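PDB 6OFS: probable zinc protease PqqL from Escherichia coli, which probably cleaves peptides and proteins in the periplasm as a zinc-dependent endopeptidase of the M16 family. Local coordinates for residues T678-G683 / Q850-I855. Residues are numbered along the deposited sequence; the frame is centred on the assembly and turned at random.
Sequences TFVIVG and QLANTI
Val682 sets its two methyls on different parts of the helix turn formed by Leu851, Ala852 and Ile855. Its CG2 sits over Ala852, 3.7 Å from both CA and CB of that residue, and also meets Ile855 CD1, 3.9 Å away. A chi1 of 177° puts CG1 anti to the backbone N, on the Leu851 side, where it reaches CD2 at 3.8 Å, and leaves CG2, beside the N, for Ala852 and Ile855. Cutting Val682 back to an alanine would probably lose the methyl contact to Leu851 CD2, open a gap over Ala852 and leave Ile855 CD1 with Val680 alone on strand 678-682. Val680 packs CG2 against Ile855 CG2 at 4.1 Å, while CG1 rests beside Ala852 O and against Ile855 CB, 4.1 Å away. The segment axes run roughly antiparallel, at 151°. Strand 677-682 belongs to a seven-stranded mixed sheet, whereas helix 848-862 lies in sequence between strands 792-801 and 896-904 of the following five-stranded sheet; the contact ties that later region back to the earlier sheet, away from the zinc site. Ile681 points away from helix 850-855, and its side chain and that of Phe679 pack on helix 591-602. Ala852 also touches Ile521, and Trp868 packs on Leu851 and Ile855.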
# COMPACT_ATOMS: atom_id res chain seq x y z
N THR A 678 -9.85 28.42 -0.73
CA THR A 678 -10.54 29.25 0.25
C THR A 678 -10.91 28.34 1.45
O THR A 678 -11.70 27.41 1.29
CB THR A 678 -11.71 30.02 -0.36
OG1 THR A 678 -11.31 30.56 -1.63
CG2 THR A 678 -12.18 31.14 0.52
N PHE A 679 -10.29 28.58 2.61
CA PHE A 679 -10.56 27.82 3.83
C PHE A 679 -11.64 28.53 4.61
O PHE A 679 -11.45 29.67 5.01
CB PHE A 679 -9.30 27.72 4.71
CG PHE A 679 -8.16 26.96 4.09
CD1 PHE A 679 -8.05 25.59 4.26
CD2 PHE A 679 -7.19 27.62 3.33
CE1 PHE A 679 -6.99 24.88 3.69
CE2 PHE A 679 -6.13 26.91 2.76
CZ PHE A 679 -6.03 25.55 2.94
N VAL A 680 -12.78 27.85 4.83
CA VAL A 680 -13.90 28.39 5.61
C VAL A 680 -13.82 27.80 7.04
O VAL A 680 -14.02 26.61 7.22
CB VAL A 680 -15.27 28.17 4.92
CG1 VAL A 680 -16.43 28.59 5.83
CG2 VAL A 680 -15.34 28.92 3.58
N ILE A 681 -13.46 28.63 8.02
CA ILE A 681 -13.33 28.21 9.42
C ILE A 681 -14.49 28.78 10.25
O ILE A 681 -14.63 30.00 10.37
CB ILE A 681 -11.91 28.50 10.01
CG1 ILE A 681 -10.79 27.95 9.08
CG2 ILE A 681 -11.77 27.95 11.45
CD1 ILE A 681 -9.46 28.61 9.25
N VAL A 682 -15.37 27.89 10.76
CA VAL A 682 -16.57 28.26 11.52
C VAL A 682 -16.54 27.65 12.93
O VAL A 682 -16.44 26.42 13.07
CB VAL A 682 -17.88 27.97 10.74
CG1 VAL A 682 -19.11 28.30 11.57
CG2 VAL A 682 -17.91 28.73 9.42
N GLY A 683 -16.62 28.51 13.94
CA GLY A 683 -16.59 28.12 15.34
C GLY A 683 -16.10 29.19 16.30
O GLY A 683 -15.81 30.31 15.88
N GLN A 850 -23.86 23.85 9.32
CA GLN A 850 -24.83 24.56 8.50
C GLN A 850 -24.30 25.90 8.01
O GLN A 850 -24.25 26.10 6.80
CB GLN A 850 -26.18 24.72 9.22
CG GLN A 850 -27.15 23.57 8.95
CD GLN A 850 -27.38 22.73 10.18
OE1 GLN A 850 -28.18 23.07 11.06
NE2 GLN A 850 -26.67 21.61 10.27
N LEU A 851 -23.84 26.77 8.93
CA LEU A 851 -23.27 28.09 8.63
C LEU A 851 -22.05 28.01 7.68
O LEU A 851 -21.92 28.84 6.77
CB LEU A 851 -22.90 28.84 9.92
CG LEU A 851 -22.39 30.28 9.75
CD1 LEU A 851 -23.46 31.18 9.18
CD2 LEU A 851 -21.88 30.84 11.07
N ALA A 852 -21.17 27.01 7.90
CA ALA A 852 -20.00 26.80 7.07
C ALA A 852 -20.41 26.50 5.63
O ALA A 852 -19.89 27.12 4.70
CB ALA A 852 -19.16 25.68 7.64
N ASN A 853 -21.41 25.63 5.45
CA ASN A 853 -21.95 25.23 4.15
C ASN A 853 -22.72 26.35 3.46
O ASN A 853 -22.81 26.35 2.24
CB ASN A 853 -22.76 23.94 4.27
CG ASN A 853 -21.88 22.73 4.54
OD1 ASN A 853 -20.84 22.52 3.90
ND2 ASN A 853 -22.27 21.91 5.50
N THR A 854 -23.22 27.33 4.26
CA THR A 854 -23.92 28.54 3.80
C THR A 854 -22.90 29.48 3.12
O THR A 854 -23.13 29.94 2.00
CB THR A 854 -24.62 29.25 4.99
OG1 THR A 854 -25.41 28.30 5.71
CG2 THR A 854 -25.47 30.45 4.57
N ILE A 855 -21.76 29.76 3.81
CA ILE A 855 -20.65 30.57 3.31
C ILE A 855 -20.10 29.93 2.04
O ILE A 855 -19.90 30.62 1.04
CB ILE A 855 -19.56 30.78 4.41
CG1 ILE A 855 -20.18 31.44 5.67
CG2 ILE A 855 -18.37 31.62 3.87
CD1 ILE A 855 -19.40 31.32 6.98